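Local coordinates for DUF1904 domain-containing protein (Sebaldella termitidis, PDB 4M1A) that is of unknown function but assembles as an alpha/beta trimer and belongs to a family grouped with macrophage migration inhibitory factor, at residues A[15-20]-A[75-80]; A[23-28]-A[34-39]; A[54-59]-A[79-84]; A[62-65]-A[69-72]. One frame throughout, in Å; residues are numbered along the deposited sequence.

Contact 1. Residues A[15-20]-A[75-80]; sequences RDFTAG and ALFTER
One water molecule joins Phe17 to Arg80 across this contact: it donates to Phe17 O at 2.7 Å and accepts from Arg80 NH1 at 2.7 Å. The bridge gives the carbonyl near the end of helix 11-17 a partner on helix 67-82, where no direct hydrogen bond forms. Leu76, one helical turn before Arg80, backs the guanidinium group, its CD1 lying 4.0 Å above the centre of the guanidinium plane of Arg80. Beside this polar link the contact turns aromatic. As in other members of the MIF clan, helices pack on one side of a beta-sheet, and here two of them are joined through their phenylalanines. Phe17 CZ points its edge at one face of the Phe77 ring, 3.5 Å from Phe77 CD1 and nearer the rim than the centre. The pair is a T-shaped, edge-to-face stack with centroids 5.1 Å apart and planes at 72°. Phe17 CG stands beside the carbonyl carbon (chi1 169°), which brings the ring end nearer to helix 67-82. Along the edge of the same ring, Phe17 CE1 lies 4.4 Å from Arg80 CB. Phe77 also rests on Ile58 and Val60 of strand 56-62, while Phe17 meets the Trp81 ring obliquely.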
loop_
_atom_site.group_PDB
_atom_site.type_symbol
_atom_site.label_atom_id
_atom_site.label_comp_id
_atom_site.label_asym_id
_atom_site.label_seq_id
_atom_site.Cartn_x
_atom_site.Cartn_y
_atom_site.Cartn_z
ATOM N N ARG A 15 2.772 -1.224 -18.305
ATOM C CA ARG A 15 3.766 -0.478 -19.078
ATOM C C ARG A 15 3.089 0.299 -20.227
ATOM O O ARG A 15 3.321 1.522 -20.383
ATOM C CB ARG A 15 4.825 -1.439 -19.679
ATOM C CG ARG A 15 5.937 -0.792 -20.521
ATOM C CD ARG A 15 6.604 -1.858 -21.450
ATOM N NE ARG A 15 5.685 -2.313 -22.507
ATOM C CZ ARG A 15 5.993 -3.206 -23.452
ATOM N NH1 ARG A 15 7.208 -3.720 -23.478
ATOM N NH2 ARG A 15 5.091 -3.549 -24.385
ATOM N N ASP A 16 2.253 -0.398 -20.998
ATOM C CA ASP A 16 1.572 0.259 -22.130
ATOM C C ASP A 16 0.609 1.411 -21.742
ATOM O O ASP A 16 0.469 2.381 -22.437
ATOM C CB ASP A 16 0.769 -0.747 -22.877
ATOM C CG ASP A 16 1.643 -1.795 -23.637
ATOM O OD1 ASP A 16 2.903 -1.662 -23.773
ATOM O OD2 ASP A 16 0.986 -2.773 -24.020
ATOM N N PHE A 17 -0.095 1.231 -20.646
ATOM C CA PHE A 17 -0.953 2.236 -20.045
ATOM C C PHE A 17 -0.199 3.509 -19.839
ATOM O O PHE A 17 -0.763 4.575 -19.967
ATOM C CB PHE A 17 -1.492 1.635 -18.671
ATOM C CG PHE A 17 -2.174 2.599 -17.783
ATOM C CD1 PHE A 17 -3.384 3.199 -18.172
ATOM C CD2 PHE A 17 -1.726 2.804 -16.466
ATOM C CE1 PHE A 17 -4.065 4.053 -17.348
ATOM C CE2 PHE A 17 -2.448 3.631 -15.616
ATOM C CZ PHE A 17 -3.607 4.250 -16.048
ATOM N N THR A 18 1.084 3.442 -19.521
ATOM C CA THR A 18 1.842 4.624 -19.216
ATOM C C THR A 18 2.311 5.444 -20.466
ATOM O O THR A 18 2.759 6.549 -20.315
ATOM C CB THR A 18 3.135 4.370 -18.347
ATOM O OG1 THR A 18 4.195 3.681 -19.086
ATOM C CG2 THR A 18 2.764 3.636 -16.961
ATOM N N ALA A 19 2.131 4.885 -21.639
ATOM C CA ALA A 19 2.599 5.611 -22.883
ATOM C C ALA A 19 1.817 6.903 -22.984
ATOM O O ALA A 19 0.597 6.880 -23.094
ATOM C CB ALA A 19 2.409 4.731 -24.121
ATOM N N GLY A 20 2.528 8.014 -22.947
ATOM C CA GLY A 20 1.923 9.368 -23.069
ATOM C C GLY A 20 1.186 9.860 -21.827
ATOM O O GLY A 20 0.632 10.976 -21.815
ATOM N N ALA A 75 -12.052 9.170 -15.205
ATOM C CA ALA A 75 -12.659 8.857 -16.509
ATOM C C ALA A 75 -11.599 8.366 -17.493
ATOM O O ALA A 75 -11.815 7.396 -18.208
ATOM C CB ALA A 75 -13.426 10.103 -17.031
ATOM N N LEU A 76 -10.469 9.039 -17.516
ATOM C CA LEU A 76 -9.354 8.743 -18.417
ATOM C C LEU A 76 -8.843 7.308 -18.153
ATOM O O LEU A 76 -8.715 6.494 -19.048
ATOM C CB LEU A 76 -8.250 9.707 -18.232
ATOM C CG LEU A 76 -7.018 9.481 -19.154
ATOM C CD1 LEU A 76 -7.346 9.554 -20.656
ATOM C CD2 LEU A 76 -5.869 10.391 -18.776
ATOM N N PHE A 77 -8.597 7.021 -16.877
ATOM C CA PHE A 77 -8.079 5.700 -16.530
ATOM C C PHE A 77 -9.062 4.613 -16.894
ATOM O O PHE A 77 -8.655 3.550 -17.427
ATOM C CB PHE A 77 -7.719 5.647 -15.026
ATOM C CG PHE A 77 -6.457 6.353 -14.614
ATOM C CD1 PHE A 77 -5.653 7.083 -15.447
ATOM C CD2 PHE A 77 -6.076 6.341 -13.233
ATOM C CE1 PHE A 77 -4.490 7.687 -14.986
ATOM C CE2 PHE A 77 -4.961 6.966 -12.814
ATOM C CZ PHE A 77 -4.157 7.664 -13.654
ATOM N N THR A 78 -10.347 4.833 -16.658
ATOM C CA THR A 78 -11.362 3.870 -16.890
ATOM C C THR A 78 -11.512 3.601 -18.364
ATOM O O THR A 78 -11.504 2.459 -18.776
ATOM C CB THR A 78 -12.693 4.257 -16.276
ATOM O OG1 THR A 78 -12.466 4.485 -14.850
ATOM C CG2 THR A 78 -13.757 3.199 -16.445
ATOM N N GLU A 79 -11.553 4.666 -19.127
ATOM C CA GLU A 79 -11.637 4.552 -20.615
ATOM C C GLU A 79 -10.461 3.803 -21.217
ATOM O O GLU A 79 -10.665 2.927 -22.073
ATOM C CB GLU A 79 -11.742 5.951 -21.244
ATOM C CG GLU A 79 -13.110 6.541 -21.106
ATOM C CD GLU A 79 -13.199 7.991 -21.655
ATOM O OE1 GLU A 79 -12.150 8.623 -21.986
ATOM O OE2 GLU A 79 -14.352 8.499 -21.745
ATOM N N ARG A 80 -9.250 4.085 -20.779
ATOM C CA ARG A 80 -8.080 3.417 -21.250
ATOM C C ARG A 80 -8.073 1.923 -20.927
ATOM O O ARG A 80 -7.808 1.077 -21.830
ATOM C CB ARG A 80 -6.801 4.105 -20.761
ATOM C CG ARG A 80 -6.513 5.486 -21.348
ATOM C CD ARG A 80 -6.083 5.362 -22.850
ATOM N NE ARG A 80 -5.936 6.682 -23.463
ATOM C CZ ARG A 80 -4.939 7.509 -23.183
ATOM N NH1 ARG A 80 -3.982 7.209 -22.260
ATOM N NH2 ARG A 80 -4.920 8.670 -23.790
HETATM O O HOH W 1 -3.015 4.778 -21.500
#

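Contact 2. Residues A[23-28]-A[34-39]; sequences DELGII and DWFTFE
Leu25 sits on Phe36 chiefly through its CB, with CD1 also against the ring, an example of how a helix can place a methylene over an aromatic face. Leu25 CB lies 3.8 Å from the centroid of the Phe36 ring and 25° off its normal, a CH-pi contact displaced toward the rim bearing CE2 and CZ. Phe36 presents that face with CG anti to the carbonyl carbon (chi1 -70°). With the same first torsion (-67°) and an extended second one, Leu25 sends its CD1 onward along the ring, 3.9 Å from Phe36 CD2. Leu25 CD1 then meets Phe38 CE1 at 3.8 Å, arriving at the edge of that ring and in its plane. Beside it, Gly26 brings bare backbone close, with Gly26 N 3.6 Å from Phe36 CE1. An alanine in place of Phe36 would remove the ring on which Leu25 CB rests and is likely to leave a gap between the helix and the segment leading into the strand. Phe36 is enclosed further by Ala22 and Ala29 of helix 21-29 and by Pro2. Leu25 touches Ile73 and Phe77, so that this side chain of helix 21-29 lies between helix 67-82 and the Phe36 loop with the first residues of strand 37-47, whose Phe38 and Glu39 pair in an antiparallel ladder with a strand of the second subunit.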
loop_
_atom_site.group_PDB
_atom_site.type_symbol
_atom_site.label_atom_id
_atom_site.label_comp_id
_atom_site.label_asym_id
_atom_site.label_seq_id
_atom_site.Cartn_x
_atom_site.Cartn_y
_atom_site.Cartn_z
ATOM N N ASP A 23 2.081 13.119 -19.673
ATOM C CA ASP A 23 1.661 14.367 -20.394
ATOM C C ASP A 23 0.227 14.672 -20.131
ATOM O O ASP A 23 -0.143 15.799 -19.784
ATOM C CB ASP A 23 1.777 14.181 -21.917
ATOM C CG ASP A 23 3.168 13.806 -22.360
ATOM O OD1 ASP A 23 4.121 14.369 -21.722
ATOM O OD2 ASP A 23 3.263 12.973 -23.376
ATOM N N GLU A 24 -0.661 13.709 -20.363
ATOM C CA GLU A 24 -2.076 13.963 -20.178
ATOM C C GLU A 24 -2.407 14.271 -18.765
ATOM O O GLU A 24 -3.184 15.166 -18.413
ATOM C CB GLU A 24 -2.898 12.718 -20.568
ATOM C CG GLU A 24 -4.385 12.836 -20.206
ATOM C CD GLU A 24 -5.221 13.810 -21.067
ATOM O OE1 GLU A 24 -4.687 14.764 -21.702
ATOM O OE2 GLU A 24 -6.431 13.634 -21.026
ATOM N N LEU A 25 -1.753 13.523 -17.862
ATOM C CA LEU A 25 -2.070 13.767 -16.408
ATOM C C LEU A 25 -1.602 15.131 -15.923
ATOM O O LEU A 25 -2.321 15.782 -15.139
ATOM C CB LEU A 25 -1.515 12.617 -15.541
ATOM C CG LEU A 25 -2.203 11.279 -15.758
ATOM C CD1 LEU A 25 -1.563 10.196 -14.842
ATOM C CD2 LEU A 25 -3.698 11.375 -15.439
ATOM N N GLY A 26 -0.431 15.503 -16.357
ATOM C CA GLY A 26 0.149 16.804 -16.069
ATOM C C GLY A 26 -0.750 17.935 -16.520
ATOM O O GLY A 26 -0.919 18.965 -15.816
ATOM N N ILE A 27 -1.371 17.747 -17.686
ATOM C CA ILE A 27 -2.303 18.771 -18.177
ATOM C C ILE A 27 -3.559 18.865 -17.291
ATOM O O ILE A 27 -4.019 19.970 -16.922
ATOM C CB ILE A 27 -2.743 18.469 -19.654
ATOM C CG1 ILE A 27 -1.589 18.463 -20.650
ATOM C CG2 ILE A 27 -3.899 19.357 -20.030
ATOM C CD1 ILE A 27 -0.864 19.756 -20.869
ATOM N N ILE A 28 -4.162 17.727 -16.936
ATOM C CA ILE A 28 -5.353 17.680 -16.130
ATOM C C ILE A 28 -5.045 18.188 -14.700
ATOM O O ILE A 28 -5.797 18.972 -14.134
ATOM C CB ILE A 28 -5.898 16.260 -16.022
ATOM C CG1 ILE A 28 -6.423 15.744 -17.400
ATOM C CG2 ILE A 28 -6.979 16.168 -14.983
ATOM C CD1 ILE A 28 -6.781 14.275 -17.438
ATOM N N ASP A 34 6.838 15.201 -15.461
ATOM C CA ASP A 34 7.936 14.548 -14.654
ATOM C C ASP A 34 7.613 14.332 -13.207
ATOM O O ASP A 34 8.326 13.640 -12.541
ATOM C CB ASP A 34 9.219 15.403 -14.703
ATOM C CG ASP A 34 10.091 15.045 -15.858
ATOM O OD1 ASP A 34 9.966 13.891 -16.361
ATOM O OD2 ASP A 34 10.901 15.916 -16.282
ATOM N N TRP A 35 6.545 14.923 -12.691
ATOM C CA TRP A 35 6.198 14.671 -11.297
ATOM C C TRP A 35 5.426 13.342 -11.098
ATOM O O TRP A 35 5.093 13.009 -9.980
ATOM C CB TRP A 35 5.383 15.775 -10.775
ATOM C CG TRP A 35 6.116 17.019 -10.545
ATOM C CD1 TRP A 35 7.386 17.335 -10.940
ATOM C CD2 TRP A 35 5.589 18.168 -9.878
ATOM N NE1 TRP A 35 7.675 18.647 -10.545
ATOM C CE2 TRP A 35 6.591 19.170 -9.908
ATOM C CE3 TRP A 35 4.365 18.447 -9.265
ATOM C CZ2 TRP A 35 6.400 20.446 -9.351
ATOM C CZ3 TRP A 35 4.171 19.721 -8.708
ATOM C CH2 TRP A 35 5.195 20.700 -8.763
ATOM N N PHE A 36 5.130 12.624 -12.166
ATOM C CA PHE A 36 4.348 11.385 -12.070
ATOM C C PHE A 36 5.241 10.196 -12.042
ATOM O O PHE A 36 6.208 10.127 -12.841
ATOM C CB PHE A 36 3.320 11.281 -13.257
ATOM C CG PHE A 36 2.217 12.257 -13.150
ATOM C CD1 PHE A 36 2.397 13.600 -13.578
ATOM C CD2 PHE A 36 1.037 11.916 -12.554
ATOM C CE1 PHE A 36 1.345 14.518 -13.432
ATOM C CE2 PHE A 36 0.031 12.832 -12.391
ATOM C CZ PHE A 36 0.180 14.151 -12.848
ATOM N N THR A 37 4.944 9.201 -11.149
ATOM C CA THR A 37 5.522 7.875 -11.227
ATOM C C THR A 37 4.370 6.862 -11.402
ATOM O O THR A 37 3.207 7.131 -11.032
ATOM C CB THR A 37 6.355 7.510 -9.942
ATOM O OG1 THR A 37 5.455 7.432 -8.845
ATOM C CG2 THR A 37 7.432 8.504 -9.635
ATOM N N PHE A 38 4.698 5.731 -12.001
ATOM C CA PHE A 38 3.762 4.657 -12.283
ATOM C C PHE A 38 4.405 3.349 -11.889
ATOM O O PHE A 38 5.585 3.076 -12.292
ATOM C CB PHE A 38 3.413 4.619 -13.756
ATOM C CG PHE A 38 2.957 5.927 -14.303
ATOM C CD1 PHE A 38 1.607 6.288 -14.255
ATOM C CD2 PHE A 38 3.884 6.812 -14.832
ATOM C CE1 PHE A 38 1.196 7.534 -14.748
ATOM C CE2 PHE A 38 3.466 8.026 -15.334
ATOM C CZ PHE A 38 2.122 8.383 -15.256
ATOM N N GLU A 39 3.632 2.521 -11.206
ATOM C CA GLU A 39 4.098 1.168 -10.845
ATOM C C GLU A 39 3.099 0.111 -11.146
ATOM O O GLU A 39 1.886 0.292 -10.934
ATOM C CB GLU A 39 4.285 1.102 -9.348
ATOM C CG GLU A 39 5.320 1.965 -8.839
ATOM C CD GLU A 39 5.239 2.053 -7.310
ATOM O OE1 GLU A 39 5.602 1.020 -6.656
ATOM O OE2 GLU A 39 4.837 3.142 -6.793
#

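Contact 3. Residues A[54-59]-A[79-84]; sequences GLVFIE and ERWKKI
Two kinds of contact, a methyl centred over the indole face and a second methyl packed obliquely against its pyrrole part, join strand 56-59 to Trp81. The first is a CH-pi interaction. Val56 CG1 stands over the five-membered ring of Trp81, 4.1 Å from its centroid and only 14° off the normal, so the methyl meets the indole squarely near the middle of the bicycle. Val56 holds CG1 anti to its own backbone N (chi1 176°), which aims this branch across to the helix. The closest ring atom is Trp81 CD2, 4.0 Å from Val56 CG1.

Both partners belong to a beta-alpha-beta crossover, in which strand 56-62 leads through helix 67-82 to the parallel strand 89-95 beside it in the sheet. Trp81, late in helix 67-82, faces back onto the strand from which the crossover began.

The second kind is plain apolar packing. Ile58 CD1, carried outward on an extended chain, reaches the pyrrole end of the indole, 3.8 Å from Trp81 CD1 and 3.7 Å from Trp81 NE1. It approaches obliquely, unlike the methyl of Val56. Replacing Trp81 with an alanine would take away the surface shared by Val56 CG1 and Ile58 CD1 and would probably open a gap between the helix and the sheet. Val89 and Ala9 also border the indole, as does Lys13 of helix 11-17. On the other side of the strand, Glu59 forms salt bridges with Arg7 of its own chain and Arg5 of the third subunit, while Phe57 meets His3 of that subunit edge-to-face.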
loop_
_atom_site.group_PDB
_atom_site.type_symbol
_atom_site.label_atom_id
_atom_site.label_comp_id
_atom_site.label_asym_id
_atom_site.label_seq_id
_atom_site.Cartn_x
_atom_site.Cartn_y
_atom_site.Cartn_z
ATOM N N GLY A 54 -9.690 -11.010 -10.068
ATOM C CA GLY A 54 -9.720 -9.778 -9.300
ATOM C C GLY A 54 -10.309 -8.662 -10.199
ATOM O O GLY A 54 -11.224 -8.897 -11.035
ATOM N N LEU A 55 -9.760 -7.453 -10.073
ATOM C CA LEU A 55 -10.209 -6.359 -10.911
ATOM C C LEU A 55 -8.952 -5.583 -11.267
ATOM O O LEU A 55 -7.904 -5.938 -10.778
ATOM C CB LEU A 55 -11.226 -5.573 -10.127
ATOM C CG LEU A 55 -10.919 -4.691 -8.916
ATOM C CD1 LEU A 55 -12.226 -4.584 -8.129
ATOM C CD2 LEU A 55 -9.869 -5.231 -7.975
ATOM N N VAL A 56 -9.046 -4.482 -11.997
ATOM C CA VAL A 56 -7.892 -3.585 -12.161
ATOM C C VAL A 56 -8.092 -2.519 -11.078
ATOM O O VAL A 56 -9.163 -1.898 -11.003
ATOM C CB VAL A 56 -7.807 -2.964 -13.526
ATOM C CG1 VAL A 56 -6.650 -1.988 -13.523
ATOM C CG2 VAL A 56 -7.617 -4.102 -14.531
ATOM N N PHE A 57 -7.161 -2.464 -10.133
ATOM C CA PHE A 57 -7.253 -1.547 -8.988
ATOM C C PHE A 57 -6.088 -0.539 -9.023
ATOM O O PHE A 57 -4.913 -0.925 -8.995
ATOM C CB PHE A 57 -7.269 -2.339 -7.665
ATOM C CG PHE A 57 -7.570 -1.509 -6.460
ATOM C CD1 PHE A 57 -6.631 -0.735 -5.869
ATOM C CD2 PHE A 57 -8.815 -1.608 -5.827
ATOM C CE1 PHE A 57 -6.916 0.051 -4.759
ATOM C CE2 PHE A 57 -9.074 -0.872 -4.662
ATOM C CZ PHE A 57 -8.126 -0.063 -4.150
ATOM N N ILE A 58 -6.436 0.744 -9.097
ATOM C CA ILE A 58 -5.524 1.810 -9.284
ATOM C C ILE A 58 -5.560 2.742 -8.113
ATOM O O ILE A 58 -6.658 3.231 -7.707
ATOM C CB ILE A 58 -5.771 2.591 -10.597
ATOM C CG1 ILE A 58 -5.788 1.641 -11.738
ATOM C CG2 ILE A 58 -4.689 3.704 -10.809
ATOM C CD1 ILE A 58 -6.357 2.237 -13.036
ATOM N N GLU A 59 -4.375 2.969 -7.517
ATOM C CA GLU A 59 -4.238 3.967 -6.439
ATOM C C GLU A 59 -3.526 5.179 -6.993
ATOM O O GLU A 59 -2.566 5.022 -7.765
ATOM C CB GLU A 59 -3.444 3.371 -5.271
ATOM C CG GLU A 59 -4.106 2.216 -4.618
ATOM C CD GLU A 59 -3.219 1.258 -3.784
ATOM O OE1 GLU A 59 -2.092 0.849 -4.258
ATOM O OE2 GLU A 59 -3.782 0.853 -2.691
ATOM N N GLU A 79 -11.553 4.666 -19.127
ATOM C CA GLU A 79 -11.637 4.552 -20.615
ATOM C C GLU A 79 -10.461 3.803 -21.217
ATOM O O GLU A 79 -10.665 2.927 -22.073
ATOM C CB GLU A 79 -11.742 5.951 -21.244
ATOM C CG GLU A 79 -13.110 6.541 -21.106
ATOM C CD GLU A 79 -13.199 7.991 -21.655
ATOM O OE1 GLU A 79 -12.150 8.623 -21.986
ATOM O OE2 GLU A 79 -14.352 8.499 -21.745
ATOM N N ARG A 80 -9.250 4.085 -20.779
ATOM C CA ARG A 80 -8.080 3.417 -21.250
ATOM C C ARG A 80 -8.073 1.923 -20.927
ATOM O O ARG A 80 -7.808 1.077 -21.830
ATOM C CB ARG A 80 -6.801 4.105 -20.761
ATOM C CG ARG A 80 -6.513 5.486 -21.348
ATOM C CD ARG A 80 -6.083 5.362 -22.850
ATOM N NE ARG A 80 -5.936 6.682 -23.463
ATOM C CZ ARG A 80 -4.939 7.509 -23.183
ATOM N NH1 ARG A 80 -3.982 7.209 -22.260
ATOM N NH2 ARG A 80 -4.920 8.670 -23.790
ATOM N N TRP A 81 -8.367 1.549 -19.653
ATOM C CA TRP A 81 -8.409 0.119 -19.298
ATOM C C TRP A 81 -9.561 -0.648 -19.955
ATOM O O TRP A 81 -9.388 -1.812 -20.365
ATOM C CB TRP A 81 -8.355 -0.107 -17.734
ATOM C CG TRP A 81 -6.984 0.123 -17.207
ATOM C CD1 TRP A 81 -6.476 1.266 -16.671
ATOM C CD2 TRP A 81 -5.915 -0.770 -17.310
ATOM N NE1 TRP A 81 -5.140 1.128 -16.400
ATOM C CE2 TRP A 81 -4.766 -0.131 -16.753
ATOM C CE3 TRP A 81 -5.805 -2.066 -17.785
ATOM C CZ2 TRP A 81 -3.526 -0.721 -16.723
ATOM C CZ3 TRP A 81 -4.553 -2.669 -17.746
ATOM C CH2 TRP A 81 -3.426 -2.001 -17.245
ATOM N N LYS A 82 -10.697 -0.004 -20.140
ATOM C CA LYS A 82 -11.843 -0.654 -20.762
ATOM C C LYS A 82 -11.624 -1.037 -22.207
ATOM O O LYS A 82 -12.318 -1.926 -22.715
ATOM C CB LYS A 82 -13.163 0.116 -20.568
ATOM C CG LYS A 82 -13.721 0.078 -19.151
ATOM C CD LYS A 82 -14.059 -1.261 -18.491
ATOM C CE LYS A 82 -14.903 -1.074 -17.210
ATOM N NZ LYS A 82 -15.295 -2.391 -16.600
ATOM N N LYS A 83 -10.625 -0.460 -22.827
ATOM C CA LYS A 83 -10.210 -0.864 -24.172
ATOM C C LYS A 83 -9.600 -2.246 -24.225
ATOM O O LYS A 83 -9.738 -2.905 -25.269
ATOM C CB LYS A 83 -9.192 0.078 -24.723
ATOM C CG LYS A 83 -9.766 1.408 -25.088
ATOM C CD LYS A 83 -8.714 2.258 -25.759
ATOM C CE LYS A 83 -9.326 3.525 -26.362
ATOM N NZ LYS A 83 -8.229 4.524 -26.588
ATOM N N ILE A 84 -8.947 -2.657 -23.110
ATOM C CA ILE A 84 -8.186 -3.945 -22.952
ATOM C C ILE A 84 -8.943 -5.031 -22.151
ATOM O O ILE A 84 -8.751 -6.228 -22.368
ATOM C CB ILE A 84 -6.883 -3.717 -22.163
ATOM C CG1 ILE A 84 -6.101 -2.529 -22.710
ATOM C CG2 ILE A 84 -6.041 -4.985 -22.164
ATOM C CD1 ILE A 84 -5.104 -1.946 -21.731
#

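Contact 4. Residues A[62-65]-A[69-72]; sequences WFDR and ARDK
Trp62 packs against Arg70 and Ala69 in the enclosed part of this contact, where all three residues are buried. Trp62 CZ2 lies 4.0 Å from Arg70 CG, and the indole and guanidinium planes stand nearly perpendicular. Farther along, Trp62 CH2 is 4.4 Å from Ala69 CB, while Arg65 CB passes the same methyl, Ala69 CB, at 4.1 Å.

All this happens where strand 56-62 of the beta-alpha-beta unit gives way to helix 67-82, so the connection folds back onto the first turns of its own helix. Near the start of that helix, Ala69 N donates to Asp66 OD1.

Asp64 and Arg65 make the partly exposed side, where the end of Arg70 is held by a bent bond. Arg70 NH1 donates to Asp64 OD1 at 3.1 Å with an N-H...O angle of 141°, within a salt bridge. It uses the syn lone pair of the oxygen, and the guanidinium and carboxylate planes are turned 28° from each other. Arg70 gets there by a bend at its third torsion (47°), after a chain that runs extended from the helix. Asp64 OD1 takes a second, weak hydrogen bond from Trp62 NE1 at 3.3 Å. Arg65 O lies only 3.0 Å from Asp64 OD1, an approach of two acceptors probably eased by the positive charge of Arg70, whose NH1 lies close to both. The end of Arg65 leads off to Ala29 O, to which its NE donates. On the exposed flank of the helix, Asp71 OD1 is hydrogen-bonded to Tyr102 OH of the third subunit, and Met100 of that subunit packs on both Asp64 and Arg70.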
loop_
_atom_site.group_PDB
_atom_site.type_symbol
_atom_site.label_atom_id
_atom_site.label_comp_id
_atom_site.label_asym_id
_atom_site.label_seq_id
_atom_site.Cartn_x
_atom_site.Cartn_y
_atom_site.Cartn_z
ATOM N N TRP A 62 -1.427 11.563 -4.162
ATOM C CA TRP A 62 -1.138 12.912 -4.597
ATOM C C TRP A 62 -1.523 13.943 -3.548
ATOM O O TRP A 62 -2.245 13.613 -2.567
ATOM C CB TRP A 62 -1.857 13.237 -5.906
ATOM C CG TRP A 62 -3.358 13.298 -5.882
ATOM C CD1 TRP A 62 -4.221 13.043 -4.855
ATOM C CD2 TRP A 62 -4.149 13.775 -6.954
ATOM N NE1 TRP A 62 -5.530 13.314 -5.265
ATOM C CE2 TRP A 62 -5.489 13.736 -6.559
ATOM C CE3 TRP A 62 -3.822 14.172 -8.278
ATOM C CZ2 TRP A 62 -6.547 14.139 -7.428
ATOM C CZ3 TRP A 62 -4.849 14.598 -9.096
ATOM C CH2 TRP A 62 -6.181 14.539 -8.686
ATOM N N PHE A 63 -1.052 15.162 -3.767
ATOM C CA PHE A 63 -1.593 16.342 -3.060
ATOM C C PHE A 63 -2.982 16.600 -3.695
ATOM O O PHE A 63 -3.108 16.760 -4.899
ATOM C CB PHE A 63 -0.632 17.544 -3.094
ATOM C CG PHE A 63 0.694 17.249 -2.433
ATOM C CD1 PHE A 63 0.744 16.939 -1.112
ATOM C CD2 PHE A 63 1.872 17.265 -3.138
ATOM C CE1 PHE A 63 1.963 16.616 -0.512
ATOM C CE2 PHE A 63 3.089 16.985 -2.532
ATOM C CZ PHE A 63 3.128 16.625 -1.223
ATOM N N ASP A 64 -4.003 16.593 -2.867
ATOM C CA ASP A 64 -5.348 16.506 -3.392
ATOM C C ASP A 64 -5.675 17.719 -4.212
ATOM O O ASP A 64 -5.167 18.797 -3.965
ATOM C CB ASP A 64 -6.391 16.395 -2.295
ATOM C CG ASP A 64 -7.767 15.927 -2.817
ATOM O OD1 ASP A 64 -7.879 15.215 -3.890
ATOM O OD2 ASP A 64 -8.720 16.264 -2.091
ATOM N N ARG A 65 -6.493 17.488 -5.210
ATOM C CA ARG A 65 -6.987 18.522 -6.092
ATOM C C ARG A 65 -8.483 18.385 -6.077
ATOM O O ARG A 65 -9.029 17.479 -5.452
ATOM C CB ARG A 65 -6.434 18.304 -7.477
ATOM C CG ARG A 65 -5.087 18.949 -7.679
ATOM C CD ARG A 65 -4.225 18.007 -8.421
ATOM N NE ARG A 65 -2.905 18.559 -8.702
ATOM C CZ ARG A 65 -1.740 18.062 -8.294
ATOM N NH1 ARG A 65 -1.652 17.020 -7.471
ATOM N NH2 ARG A 65 -0.637 18.668 -8.686
ATOM N N ALA A 69 -10.590 17.636 -11.306
ATOM C CA ALA A 69 -9.381 16.954 -11.757
ATOM C C ALA A 69 -9.489 15.428 -11.482
ATOM O O ALA A 69 -9.073 14.598 -12.283
ATOM C CB ALA A 69 -8.145 17.588 -11.158
ATOM N N ARG A 70 -10.033 15.077 -10.336
ATOM C CA ARG A 70 -10.195 13.719 -9.896
ATOM C C ARG A 70 -11.134 12.951 -10.746
ATOM O O ARG A 70 -10.821 11.816 -11.191
ATOM C CB ARG A 70 -10.610 13.827 -8.388
ATOM C CG ARG A 70 -10.264 12.643 -7.583
ATOM C CD ARG A 70 -10.446 12.792 -6.062
ATOM N NE ARG A 70 -11.673 13.350 -5.674
ATOM C CZ ARG A 70 -11.862 14.484 -5.025
ATOM N NH1 ARG A 70 -10.889 15.280 -4.613
ATOM N NH2 ARG A 70 -13.088 14.796 -4.746
ATOM N N ASP A 71 -12.298 13.542 -11.049
ATOM C CA ASP A 71 -13.231 12.946 -11.893
ATOM C C ASP A 71 -12.620 12.701 -13.331
ATOM O O ASP A 71 -12.894 11.647 -13.932
ATOM C CB ASP A 71 -14.483 13.821 -12.102
ATOM C CG ASP A 71 -15.452 13.806 -10.903
ATOM O OD1 ASP A 71 -15.195 13.078 -9.899
ATOM O OD2 ASP A 71 -16.470 14.527 -10.992
ATOM N N LYS A 72 -11.858 13.634 -13.820
ATOM C CA LYS A 72 -11.305 13.546 -15.204
ATOM C C LYS A 72 -10.247 12.442 -15.238
ATOM O O LYS A 72 -10.187 11.669 -16.203
ATOM C CB LYS A 72 -10.687 14.850 -15.631
ATOM C CG LYS A 72 -11.768 15.902 -16.032
ATOM C CD LYS A 72 -11.171 17.223 -16.422
ATOM C CE LYS A 72 -12.331 18.097 -17.056
ATOM N NZ LYS A 72 -11.713 19.285 -17.608
#

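Helix 67-82 is the common thread: contact 4 uses its first turns, contact 1 its later ones and contact 3 its C-terminal part, with contacts 1 and 3 sharing Glu79 and Arg80. Their centres lie about 8 Å apart, against about 18 Å between contacts 3 and 4. Contact 2, within the span bounded by contact 1, sets helix 21-29 on strand 37-47 of the same sheet that contact 3 reaches. It touches contact 1 through Leu25 and Phe77, and contact 4 through Ile28 and Ala69. Helices 11-17, 21-29 and 67-82 are thereby tied together over the sheet, while contacts 1 and 2 adjoin the second subunit and contacts 1, 3 and 4 the third.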